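Local coordinates for Pgp2 (Campylobacter jejuni subsp. jejuni, PDB 6XJ6), which probably cleaves peptidoglycan as an LD-carboxypeptidase of the YkuD family and binds it through a pocket on its accessory NTF2 domain, directing helical cell shape, at residues Phe181-Ala186 and Met281-Glu286; Ala174-Asp179 and Thr248-Ser253; Val41-Tyr44 and Ile49-Asp52; Gly21-Asn26 and Lys155-Thr160; Ser221-Ser224 and Asp228-Ile231. All blocks are in the same frame, centred on the assembly; numbering follows the deposited sequence. Where two conformers were deposited one is given.

Overall arrangement
Contacts 1 and 2 are neighbours on the inner side of helix 170-188, their centres 9 Å apart, and both pack that helix on the curved antiparallel sheet of the NTF2-like domain; Met281 bridges them through Asp179 and Leu176. Contact 5 lies further out, 15 Å from contact 1 between centres, and meets it where Lys184 NZ bonds Ile231 O. Contact 3 is a hairpin of the catalytic domain, about 30 Å from contact 1 between centres. Contact 4 stands between the two domains and touches contacts 3 and 2, whose centres are about 10 and 14 Å from its own. All five lie away from the predicted active-site residues His119 and Cys136.

Contact 1 (Phe181-Ala186 and Met281-Glu286)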
# COMPACT_ATOMS: atom_id res chain seq x y z
N PHE A 181 -1.24 10.68 -14.44
CA PHE A 181 -0.48 11.57 -15.32
C PHE A 181 -1.26 12.83 -15.67
O PHE A 181 -0.65 13.86 -15.98
CB PHE A 181 0.01 10.80 -16.55
CG PHE A 181 1.21 9.97 -16.25
CD1 PHE A 181 2.48 10.53 -16.29
CD2 PHE A 181 1.08 8.66 -15.84
CE1 PHE A 181 3.59 9.78 -15.97
CE2 PHE A 181 2.19 7.91 -15.52
CZ PHE A 181 3.45 8.47 -15.58
N THR A 182 -2.60 12.78 -15.61
CA THR A 182 -3.40 13.98 -15.79
C THR A 182 -3.25 14.90 -14.58
O THR A 182 -3.13 16.13 -14.74
CB THR A 182 -4.87 13.59 -15.97
OG1 THR A 182 -4.99 12.72 -17.12
CG2 THR A 182 -5.75 14.82 -16.18
N TRP A 183 -3.24 14.32 -13.39
CA TRP A 183 -2.97 15.08 -12.17
C TRP A 183 -1.56 15.67 -12.20
O TRP A 183 -1.37 16.84 -11.84
CB TRP A 183 -3.16 14.12 -10.99
CG TRP A 183 -2.66 14.53 -9.63
CD1 TRP A 183 -3.27 15.38 -8.75
CD2 TRP A 183 -1.50 14.04 -8.97
NE1 TRP A 183 -2.53 15.47 -7.59
CE2 TRP A 183 -1.44 14.65 -7.70
CE3 TRP A 183 -0.49 13.14 -9.33
CZ2 TRP A 183 -0.41 14.39 -6.80
CZ3 TRP A 183 0.53 12.89 -8.44
CH2 TRP A 183 0.57 13.52 -7.19
N LYS A 184 -0.58 14.89 -12.65
CA LYS A 184 0.79 15.39 -12.80
C LYS A 184 0.83 16.60 -13.73
O LYS A 184 1.49 17.61 -13.43
CB LYS A 184 1.68 14.28 -13.34
CG LYS A 184 3.13 14.66 -13.58
CD LYS A 184 3.90 13.50 -14.18
CE LYS A 184 5.31 13.86 -14.55
NZ LYS A 184 5.37 14.85 -15.67
N LEU A 185 0.14 16.52 -14.87
CA LEU A 185 0.16 17.63 -15.81
C LEU A 185 -0.49 18.87 -15.20
O LEU A 185 -0.02 19.99 -15.43
CB LEU A 185 -0.57 17.23 -17.10
CG LEU A 185 -0.61 18.31 -18.18
CD1 LEU A 185 0.80 18.63 -18.66
CD2 LEU A 185 -1.46 17.87 -19.36
N ALA A 186 -1.57 18.69 -14.45
CA ALA A 186 -2.22 19.82 -13.80
C ALA A 186 -1.27 20.51 -12.83
O ALA A 186 -1.19 21.75 -12.80
CB ALA A 186 -3.48 19.35 -13.08
N MET A 281 -10.03 8.87 -10.17
CA MET A 281 -9.17 8.83 -9.00
C MET A 281 -9.52 9.95 -8.03
O MET A 281 -9.66 11.11 -8.42
CB MET A 281 -7.72 9.01 -9.44
CG MET A 281 -6.72 8.98 -8.29
SD MET A 281 -5.01 9.07 -8.83
CE MET A 281 -4.86 10.81 -9.18
N LYS A 282 -9.63 9.60 -6.75
CA LYS A 282 -9.79 10.57 -5.68
C LYS A 282 -8.76 10.26 -4.61
O LYS A 282 -8.79 9.18 -4.01
CB LYS A 282 -11.21 10.53 -5.09
CG LYS A 282 -12.27 11.07 -6.03
CD LYS A 282 -12.12 12.58 -6.24
CE LYS A 282 -13.27 13.13 -7.05
NZ LYS A 282 -13.23 14.62 -7.12
N ILE A 283 -7.87 11.21 -4.36
CA ILE A 283 -6.77 11.02 -3.41
C ILE A 283 -7.30 11.18 -1.99
O ILE A 283 -7.96 12.18 -1.67
CB ILE A 283 -5.64 12.03 -3.71
CG1 ILE A 283 -5.04 11.75 -5.09
CG2 ILE A 283 -4.56 11.96 -2.62
CD1 ILE A 283 -4.23 12.89 -5.63
N LEU A 284 -7.00 10.20 -1.14
CA LEU A 284 -7.40 10.20 0.26
C LEU A 284 -6.26 10.56 1.20
O LEU A 284 -6.51 11.05 2.31
CB LEU A 284 -7.93 8.82 0.65
CG LEU A 284 -9.05 8.29 -0.24
CD1 LEU A 284 -9.37 6.85 0.08
CD2 LEU A 284 -10.28 9.16 -0.07
N ALA A 285 -5.02 10.31 0.79
CA ALA A 285 -3.84 10.65 1.56
C ALA A 285 -2.68 10.75 0.59
O ALA A 285 -2.58 9.96 -0.35
CB ALA A 285 -3.54 9.60 2.63
N GLU A 286 -1.80 11.72 0.83
CA GLU A 286 -0.70 11.98 -0.08
C GLU A 286 0.57 12.27 0.70
O GLU A 286 0.59 13.15 1.57
CB GLU A 286 -1.01 13.16 -1.01
CG GLU A 286 0.19 13.62 -1.83
CD GLU A 286 -0.15 14.69 -2.84
OE1 GLU A 286 -1.29 15.19 -2.81
OE2 GLU A 286 0.74 15.05 -3.64
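Trp183, on the inner side of helix 170-188, reaches across to Met281, Ile283 and Glu286 at the C-terminal end of the chain. The dense part is the pyrrole side of the indole. There Ile283 CD1, crossing at about a right angle, sits over one face, 4.0 Å from the centroid of the five-membered ring of Trp183 and 25° off its normal, a CH-pi contact displaced toward the rim; the nearest ring atom, Trp183 NE1, is 3.7 Å from that methyl. With CG anti to the backbone N, chi1 167° sets the Trp183 indole across the strands' side chains. Met281 meets the root of the side chain, bending at chi3 so that CE lies 4.1 Å from Trp183 CB. The benzo edge is the more open, polar side, reached by a single carboxylate oxygen of the partly exposed Glu286: OE2 lies in the indole plane, 3.4 Å from Trp183 CZ2, with the carboxylate turned 64° to the ring. Lys269 holds OE2 and Tyr199 holds OE1, and the same Tyr199 hydroxyl bonds Trp183 NE1. Leu284 and Ala285 form a classic beta bulge opposite Tyr272, where the chain turns between the strands bearing Ile283 and Glu286. Leu271 of strand 263-275, Phe254 of strand 249-260 and Phe233 of strand 232-240 touch the indole, and the ring of Tyr195 from helix 192-196 lies nearly parallel to it.

Contact 2 (Ala174-Asp179 and Thr248-Ser253)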
# COMPACT_ATOMS: atom_id res chain seq x y z
N ALA A 174 -5.41 0.86 -15.38
CA ALA A 174 -5.19 1.72 -16.54
C ALA A 174 -5.82 3.09 -16.34
O ALA A 174 -5.22 4.12 -16.68
CB ALA A 174 -5.74 1.04 -17.79
N SER A 175 -7.05 3.13 -15.83
CA SER A 175 -7.70 4.42 -15.61
C SER A 175 -6.96 5.22 -14.55
O SER A 175 -6.81 6.44 -14.69
CB SER A 175 -9.17 4.23 -15.25
OG SER A 175 -9.32 3.70 -13.94
N LEU A 176 -6.49 4.56 -13.49
CA LEU A 176 -5.78 5.28 -12.45
C LEU A 176 -4.45 5.84 -12.96
O LEU A 176 -4.07 6.96 -12.60
CB LEU A 176 -5.55 4.38 -11.23
CG LEU A 176 -6.76 4.16 -10.32
CD1 LEU A 176 -6.42 3.14 -9.26
CD2 LEU A 176 -7.23 5.46 -9.68
N LEU A 177 -3.75 5.08 -13.80
CA LEU A 177 -2.50 5.59 -14.36
C LEU A 177 -2.75 6.80 -15.25
O LEU A 177 -1.98 7.77 -15.21
CB LEU A 177 -1.78 4.49 -15.12
CG LEU A 177 -1.05 3.48 -14.24
CD1 LEU A 177 -0.70 2.23 -14.99
CD2 LEU A 177 0.21 4.12 -13.67
N ALA A 178 -3.81 6.76 -16.05
CA ALA A 178 -4.15 7.93 -16.85
C ALA A 178 -4.50 9.11 -15.96
O ALA A 178 -4.09 10.25 -16.24
CB ALA A 178 -5.31 7.59 -17.78
N ASP A 179 -5.24 8.88 -14.87
CA ASP A 179 -5.54 9.95 -13.93
C ASP A 179 -4.28 10.48 -13.27
O ASP A 179 -4.12 11.70 -13.10
CB ASP A 179 -6.51 9.45 -12.86
CG ASP A 179 -7.92 9.26 -13.36
OD1 ASP A 179 -8.26 9.80 -14.44
OD2 ASP A 179 -8.70 8.58 -12.66
N THR A 248 -13.38 0.88 -3.71
CA THR A 248 -12.34 0.39 -4.61
C THR A 248 -11.14 1.29 -4.38
O THR A 248 -11.13 2.44 -4.81
CB THR A 248 -12.81 0.45 -6.05
OG1 THR A 248 -14.04 -0.27 -6.17
CG2 THR A 248 -11.76 -0.18 -6.97
N MET A 249 -10.15 0.77 -3.67
CA MET A 249 -9.01 1.56 -3.24
C MET A 249 -7.73 0.97 -3.79
O MET A 249 -7.62 -0.24 -4.01
CB MET A 249 -8.94 1.62 -1.72
CG MET A 249 -10.09 2.38 -1.12
SD MET A 249 -10.05 2.41 0.68
CE MET A 249 -8.51 3.23 0.97
N TYR A 250 -6.76 1.85 -4.03
CA TYR A 250 -5.45 1.45 -4.50
C TYR A 250 -4.40 2.31 -3.81
O TYR A 250 -4.67 3.44 -3.39
CB TYR A 250 -5.30 1.65 -6.01
CG TYR A 250 -5.98 0.62 -6.86
CD1 TYR A 250 -7.34 0.67 -7.11
CD2 TYR A 250 -5.26 -0.41 -7.44
CE1 TYR A 250 -7.96 -0.29 -7.92
CE2 TYR A 250 -5.87 -1.37 -8.23
CZ TYR A 250 -7.21 -1.30 -8.47
OH TYR A 250 -7.81 -2.25 -9.27
N ARG A 251 -3.20 1.75 -3.72
CA ARG A 251 -2.01 2.48 -3.32
C ARG A 251 -1.16 2.70 -4.57
O ARG A 251 -0.97 1.77 -5.35
CB ARG A 251 -1.20 1.71 -2.28
CG ARG A 251 -0.10 2.52 -1.69
CD ARG A 251 0.80 1.69 -0.82
NE ARG A 251 1.92 1.23 -1.61
CZ ARG A 251 3.16 1.09 -1.17
NH1 ARG A 251 3.47 1.34 0.09
NH2 ARG A 251 4.09 0.67 -2.01
N ILE A 252 -0.69 3.92 -4.77
CA ILE A 252 0.17 4.28 -5.90
C ILE A 252 1.43 4.87 -5.32
O ILE A 252 1.38 5.92 -4.67
CB ILE A 252 -0.51 5.30 -6.83
CG1 ILE A 252 -1.88 4.80 -7.29
CG2 ILE A 252 0.41 5.58 -8.03
CD1 ILE A 252 -2.66 5.80 -8.11
N SER A 253 2.57 4.22 -5.55
CA SER A 253 3.85 4.73 -5.10
C SER A 253 4.76 4.94 -6.30
O SER A 253 4.65 4.24 -7.31
CB SER A 253 4.51 3.80 -4.07
OG SER A 253 4.78 2.52 -4.60
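Leu176 of helix 170-188 and Tyr250 of strand 249-260 bring their CA atoms to 8.8 Å, the nearest approach of the two backbones, which share no hydrogen bond. Side chains fill the distance. Leu176 points at the strand, and its CD1 methyl rests over one face of the Tyr250 ring, near the root of the side chain: it is 3.4 Å from Tyr250 CD1, 3.5 Å from Tyr250 CG and 3.7 Å from Tyr250 CB. In Tyr250, chi1 of -77° places the ring beside its own backbone N, and chi2 of 80° turns a face to the methyl. Two residues on, Ile252 sits on the same side of the strand, and its CD1 makes a looser contact with Leu176 CB at 4.5 Å. Val273 and Ile275 of strand 263-275 also touch Leu176, so one leucine packs against two adjacent strands of the NTF2-like sheet. The phenol oxygen lies beyond the methyl contact, hydrogen-bonded to Gln172 OE1 in the first turn of the helix and to Lys169 N just before it. The chemistry therefore divides along one tyrosine: dispersion and exclusion of water hold its inner ring atoms, while hydrogen bonds fix its polar end.

Contact 3 (Val41-Tyr44 and Ile49-Asp52); sequences VYSY and IRKD
A beta hairpin at the margin of the five-stranded mixed sheet of the catalytic domain pairs Tyr42, Ser43 and Tyr44 of strand 38-45 with Lys51, Arg50 and Ile49 of strand 48-56. Ser43 and Arg50 form the hydrogen-bonded antiparallel pair: Ser43 N gives to Arg50 O at 2.9 Å and Arg50 N to Ser43 O at 3.0 Å. Further along, Asp52 N bonds Val41 O at 2.8 Å. The flanking pairs, Tyr42 with Lys51 and Tyr44 with Ile49, are non-hydrogen-bonded, and all four residues direct their side chains to one face of the sheet. Here Ile49 wedges between the two tyrosines. Its CG2, anti to the backbone N, comes obliquely to within 3.4 Å of Tyr42 CD1, while its CD1 meets the edge of the other ring, 3.8 Å from Tyr44 CD2. Lys51 lays its CB and CG beside the far part of the Tyr42 ring and then leads off to a salt bridge with Glu54. Strand 27-33 continues the sheet beyond Tyr42 and Tyr44, touching both through Leu31, Val27 and Ile29.

On the other face Ser43, Arg50 and Asp52 form a polar cluster. Arg50 bends at chi3 (92°), bringing its NE back to Asp52 OD1 in a salt bridge of 3.1 Å. A water accepts from Arg50 NE and donates to Asp52 OD2 at 3.1 Å. In one of the two conformers of Ser43 its OG also bonds this water.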
# COMPACT_ATOMS: atom_id res chain seq x y z
N VAL A 41 2.92 -16.20 -0.14
CA VAL A 41 3.86 -15.25 -0.71
C VAL A 41 3.90 -15.47 -2.21
O VAL A 41 4.14 -16.60 -2.68
CB VAL A 41 5.27 -15.36 -0.10
CG1 VAL A 41 6.16 -14.27 -0.68
CG2 VAL A 41 5.21 -15.25 1.41
N TYR A 42 3.68 -14.40 -2.96
CA TYR A 42 3.71 -14.44 -4.41
C TYR A 42 4.84 -13.57 -4.91
O TYR A 42 5.05 -12.46 -4.43
CB TYR A 42 2.42 -13.89 -4.99
CG TYR A 42 1.21 -14.74 -4.74
CD1 TYR A 42 0.90 -15.80 -5.59
CD2 TYR A 42 0.37 -14.49 -3.67
CE1 TYR A 42 -0.21 -16.58 -5.37
CE2 TYR A 42 -0.74 -15.27 -3.45
CZ TYR A 42 -1.03 -16.31 -4.30
OH TYR A 42 -2.14 -17.09 -4.07
N SER A 43 5.59 -14.09 -5.88
CA SER A 43 6.56 -13.29 -6.61
C SER A 43 5.89 -12.74 -7.86
O SER A 43 5.09 -13.43 -8.51
CB SER A 43 7.77 -14.14 -7.01
OG SER A 43 7.39 -15.20 -7.86
N TYR A 44 6.20 -11.49 -8.18
CA TYR A 44 5.72 -10.84 -9.39
C TYR A 44 6.94 -10.52 -10.24
O TYR A 44 7.85 -9.83 -9.76
CB TYR A 44 5.00 -9.54 -9.03
CG TYR A 44 4.56 -8.69 -10.21
CD1 TYR A 44 5.45 -7.83 -10.84
CD2 TYR A 44 3.24 -8.71 -10.65
CE1 TYR A 44 5.04 -7.04 -11.90
CE2 TYR A 44 2.83 -7.92 -11.70
CZ TYR A 44 3.73 -7.09 -12.32
OH TYR A 44 3.31 -6.30 -13.37
N ILE A 49 2.95 -14.18 -12.07
CA ILE A 49 2.83 -14.43 -10.64
C ILE A 49 3.19 -15.88 -10.38
O ILE A 49 2.77 -16.78 -11.11
CB ILE A 49 1.39 -14.12 -10.16
CG1 ILE A 49 1.15 -12.61 -10.16
CG2 ILE A 49 1.12 -14.73 -8.78
CD1 ILE A 49 1.83 -11.85 -9.03
N ARG A 50 3.94 -16.11 -9.30
CA ARG A 50 4.30 -17.45 -8.88
C ARG A 50 4.14 -17.54 -7.37
O ARG A 50 4.61 -16.66 -6.64
CB ARG A 50 5.75 -17.77 -9.26
CG ARG A 50 6.13 -19.23 -9.09
CD ARG A 50 7.51 -19.51 -9.66
NE ARG A 50 8.57 -19.37 -8.65
CZ ARG A 50 9.44 -20.32 -8.32
NH1 ARG A 50 9.42 -21.51 -8.91
NH2 ARG A 50 10.35 -20.08 -7.39
N LYS A 51 3.47 -18.59 -6.90
CA LYS A 51 3.31 -18.81 -5.47
C LYS A 51 4.57 -19.48 -4.93
O LYS A 51 4.90 -20.60 -5.33
CB LYS A 51 2.08 -19.67 -5.17
CG LYS A 51 1.76 -19.76 -3.69
CD LYS A 51 0.37 -20.35 -3.43
CE LYS A 51 0.32 -21.83 -3.73
NZ LYS A 51 -1.04 -22.38 -3.49
N ASP A 52 5.27 -18.78 -4.03
CA ASP A 52 6.53 -19.25 -3.48
C ASP A 52 6.42 -19.78 -2.06
O ASP A 52 7.34 -20.45 -1.59
CB ASP A 52 7.56 -18.12 -3.48
CG ASP A 52 8.05 -17.78 -4.86
OD1 ASP A 52 7.91 -18.62 -5.76
OD2 ASP A 52 8.58 -16.66 -5.04
O HOH W 1 9.72 -17.13 -7.87

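Contact 4 (Gly21-Asn26 and Lys155-Thr160)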
# COMPACT_ATOMS: atom_id res chain seq x y z
N GLY A 21 -1.47 -6.29 -8.24
CA GLY A 21 -0.81 -5.03 -8.52
C GLY A 21 -0.02 -5.08 -9.81
O GLY A 21 0.26 -6.14 -10.38
N TYR A 22 0.37 -3.88 -10.26
CA TYR A 22 1.18 -3.67 -11.45
C TYR A 22 2.44 -2.95 -10.97
O TYR A 22 2.35 -1.84 -10.43
CB TYR A 22 0.39 -2.82 -12.44
CG TYR A 22 1.02 -2.52 -13.78
CD1 TYR A 22 1.62 -3.51 -14.54
CD2 TYR A 22 0.94 -1.24 -14.32
CE1 TYR A 22 2.16 -3.22 -15.79
CE2 TYR A 22 1.47 -0.94 -15.56
CZ TYR A 22 2.08 -1.93 -16.29
OH TYR A 22 2.62 -1.63 -17.52
N TYR A 23 3.59 -3.59 -11.13
CA TYR A 23 4.84 -3.15 -10.53
C TYR A 23 5.90 -2.89 -11.59
O TYR A 23 6.05 -3.66 -12.55
CB TYR A 23 5.34 -4.18 -9.52
CG TYR A 23 4.32 -4.43 -8.44
CD1 TYR A 23 4.25 -3.60 -7.34
CD2 TYR A 23 3.38 -5.45 -8.55
CE1 TYR A 23 3.30 -3.78 -6.37
CE2 TYR A 23 2.41 -5.64 -7.57
CZ TYR A 23 2.38 -4.79 -6.49
OH TYR A 23 1.44 -4.93 -5.49
N ASP A 24 6.68 -1.83 -11.39
CA ASP A 24 7.70 -1.48 -12.36
C ASP A 24 8.84 -2.49 -12.39
O ASP A 24 9.44 -2.71 -13.45
CB ASP A 24 8.24 -0.08 -12.07
CG ASP A 24 9.18 0.40 -13.14
OD1 ASP A 24 8.71 0.70 -14.25
OD2 ASP A 24 10.38 0.48 -12.86
N ASP A 25 9.13 -3.14 -11.26
CA ASP A 25 10.17 -4.15 -11.19
C ASP A 25 9.67 -5.30 -10.32
O ASP A 25 8.52 -5.30 -9.86
CB ASP A 25 11.48 -3.54 -10.66
CG ASP A 25 12.68 -4.48 -10.80
OD1 ASP A 25 12.79 -5.17 -11.85
OD2 ASP A 25 13.50 -4.54 -9.87
N ASN A 26 10.53 -6.30 -10.11
CA ASN A 26 10.15 -7.50 -9.39
C ASN A 26 9.88 -7.20 -7.92
O ASN A 26 10.63 -6.46 -7.28
CB ASN A 26 11.28 -8.52 -9.47
CG ASN A 26 11.47 -9.08 -10.86
OD1 ASN A 26 10.80 -8.67 -11.81
ND2 ASN A 26 12.39 -10.03 -10.99
N LYS A 155 12.10 -6.63 -2.56
CA LYS A 155 11.10 -5.63 -2.21
C LYS A 155 9.80 -6.38 -1.91
O LYS A 155 9.24 -7.03 -2.79
CB LYS A 155 10.90 -4.67 -3.37
CG LYS A 155 9.89 -3.55 -3.11
CD LYS A 155 10.38 -2.58 -2.05
CE LYS A 155 9.50 -1.33 -1.98
NZ LYS A 155 10.08 -0.28 -1.10
N VAL A 156 9.33 -6.29 -0.67
CA VAL A 156 8.26 -7.14 -0.17
C VAL A 156 7.12 -6.27 0.34
O VAL A 156 7.30 -5.44 1.25
CB VAL A 156 8.75 -8.09 0.93
CG1 VAL A 156 7.63 -9.04 1.35
CG2 VAL A 156 9.95 -8.89 0.42
N PHE A 157 5.94 -6.48 -0.22
CA PHE A 157 4.72 -5.83 0.22
C PHE A 157 3.85 -6.80 1.02
O PHE A 157 3.98 -8.03 0.93
CB PHE A 157 3.95 -5.29 -0.98
CG PHE A 157 4.67 -4.21 -1.70
CD1 PHE A 157 4.89 -2.99 -1.08
CD2 PHE A 157 5.15 -4.39 -2.99
CE1 PHE A 157 5.57 -1.98 -1.73
CE2 PHE A 157 5.82 -3.38 -3.64
CZ PHE A 157 6.04 -2.18 -3.02
N VAL A 158 2.93 -6.22 1.79
CA VAL A 158 2.05 -6.93 2.69
C VAL A 158 0.64 -6.53 2.34
O VAL A 158 0.29 -5.34 2.42
CB VAL A 158 2.37 -6.59 4.16
CG1 VAL A 158 1.32 -7.13 5.12
CG2 VAL A 158 3.76 -7.09 4.50
N MET A 159 -0.17 -7.49 1.93
CA MET A 159 -1.55 -7.26 1.53
C MET A 159 -2.41 -8.13 2.43
O MET A 159 -2.32 -9.36 2.37
CB MET A 159 -1.71 -7.62 0.05
CG MET A 159 -3.11 -7.46 -0.48
SD MET A 159 -3.13 -7.74 -2.26
CE MET A 159 -4.89 -7.83 -2.55
N THR A 160 -3.20 -7.50 3.29
CA THR A 160 -4.00 -8.22 4.26
C THR A 160 -5.48 -7.95 4.03
O THR A 160 -5.92 -6.79 4.09
CB THR A 160 -3.59 -7.86 5.68
OG1 THR A 160 -2.19 -8.16 5.82
CG2 THR A 160 -4.38 -8.67 6.70
O HOH W 2 12.27 -7.63 -5.44
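Tyr23 and Asn26 are the residues of Gly21-Asn26 that meet Lys155-Thr160, at Phe157 and Lys155. Gly21 has a positive phi (121°), which suits a residue without a side chain; its CA lies only 3.8 Å from Tyr23 OH, which folds back beside it. Tyr22 follows in a short, weakly bonded strand that pairs with Ile238, so this N-terminal segment adds to the NTF2-like sheet although strand 156-161 belongs to the catalytic domain. Tyr23 points the other way, toward Phe157. The two aromatic side chains run past each other in opposite directions: the planes are 22° apart, but the centroids are 5.7 Å apart and the rings barely overlap. The closest atoms are Tyr23 CE1 and Phe157 CE2, 3.7 Å apart and meeting obliquely, with Phe157 CD2 3.9 Å from the same Tyr23 CE1. Tyr44 packs edge-to-face with Tyr23, and Phe78 of strand 77-80 touches both Tyr23 and Phe157. At the end of Tyr23, the hydroxyl is hydrogen-bonded to Leu20 O and Ser239 OG. After the exposed Asp24 and Asp25, the chain comes alongside Lys155 at Asn26. A water spans the backbones there, giving a hydrogen bond to Asn26 O at 2.7 Å and taking one from Lys155 N at 3.1 Å, while Lys155 NZ goes to Glu80. With no direct hydrogen bond between the segments, the chemistry implies cohesion from a single bridging water at the exposed end and, inside, from apolar contact between two slid-apart rings.

Contact 5 (Ser221-Ser224 and Asp228-Ile231); sequences SIFS and DKKI
Lys229 reaches Phe223 with a single, almost straight side chain. It leaves the backbone with CG beside the N (chi1 -45°), and from CG onward every torsion is extended. CB starts 9.1 Å from Phe223 CD1; through CG and CD the chain closes on the ring, and CE stands 5.5 Å from Phe223 CD1. Only the ammonium at the tip makes the contact: NZ is 4.1 Å from both Phe223 CD1 and Phe223 CE1, and 4.5 Å from the centroid. The approach is 29° off the ring normal, an off-centre cation-pi interaction in which the ammonium is displaced toward the CD1-CE1 bond. In the NTF2-like domain, this joins helix 212-223 to the irregular link that runs from it into strand 232-240, a local closure across three intervening residues. NZ has stronger partners too, with hydrogen bonds to Trp187 O and Ser190 OG and a second cation-pi interaction with the Trp187 ring, so four groups contact the ammonium: two aromatic rings and two oxygens. Two residues along, Ile231 O receives Lys184 NZ from helix 170-188. Phe223, for its part, is buried and packs edge-to-face with Tyr195. Next to it, Ser224 turns back on the helix: its OG gives a 2.7 Å hydrogen bond to Ser221 O, which also accepts from Ser224 N.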
# COMPACT_ATOMS: atom_id res chain seq x y z
N SER A 221 -3.12 29.60 -4.07
CA SER A 221 -2.10 30.57 -3.69
C SER A 221 -0.71 30.10 -4.14
O SER A 221 0.05 30.86 -4.75
CB SER A 221 -2.15 30.78 -2.18
OG SER A 221 -1.34 31.85 -1.79
N ILE A 222 -0.37 28.85 -3.83
CA ILE A 222 0.93 28.30 -4.22
C ILE A 222 1.06 28.28 -5.75
O ILE A 222 2.08 28.69 -6.30
CB ILE A 222 1.14 26.91 -3.61
CG1 ILE A 222 1.24 27.03 -2.08
CG2 ILE A 222 2.40 26.24 -4.18
CD1 ILE A 222 1.29 25.71 -1.37
N PHE A 223 0.03 27.79 -6.43
CA PHE A 223 0.08 27.69 -7.89
C PHE A 223 0.13 29.06 -8.56
O PHE A 223 0.52 29.15 -9.73
CB PHE A 223 -1.14 26.93 -8.41
CG PHE A 223 -1.07 25.43 -8.24
CD1 PHE A 223 -0.11 24.83 -7.43
CD2 PHE A 223 -1.97 24.61 -8.89
CE1 PHE A 223 -0.06 23.45 -7.28
CE2 PHE A 223 -1.92 23.24 -8.75
CZ PHE A 223 -0.96 22.66 -7.94
N SER A 224 -0.28 30.13 -7.86
CA SER A 224 -0.29 31.46 -8.47
C SER A 224 1.11 31.93 -8.83
O SER A 224 1.25 32.88 -9.61
CB SER A 224 -0.95 32.47 -7.54
OG SER A 224 -0.07 32.85 -6.50
N ASP A 228 7.53 27.60 -13.90
CA ASP A 228 7.83 26.60 -14.91
C ASP A 228 8.44 25.39 -14.21
O ASP A 228 9.51 25.50 -13.59
CB ASP A 228 8.77 27.16 -15.96
CG ASP A 228 8.10 28.17 -16.86
OD1 ASP A 228 6.89 28.01 -17.15
OD2 ASP A 228 8.77 29.14 -17.29
N LYS A 229 7.78 24.25 -14.32
CA LYS A 229 8.15 23.04 -13.59
C LYS A 229 8.48 21.93 -14.58
O LYS A 229 7.88 21.84 -15.66
CB LYS A 229 7.01 22.58 -12.68
CG LYS A 229 6.35 23.71 -11.89
CD LYS A 229 5.11 23.23 -11.14
CE LYS A 229 4.38 24.40 -10.50
NZ LYS A 229 3.12 23.98 -9.81
N LYS A 230 9.43 21.08 -14.20
CA LYS A 230 9.78 19.88 -14.95
C LYS A 230 9.86 18.73 -13.97
O LYS A 230 10.69 18.74 -13.06
CB LYS A 230 11.11 20.06 -15.68
N ILE A 231 9.00 17.73 -14.15
CA ILE A 231 8.85 16.65 -13.18
C ILE A 231 8.72 15.33 -13.92
O ILE A 231 8.05 15.25 -14.95
CB ILE A 231 7.63 16.92 -12.27
CG1 ILE A 231 7.42 15.77 -11.29
CG2 ILE A 231 6.38 17.16 -13.11
CD1 ILE A 231 6.43 16.09 -10.19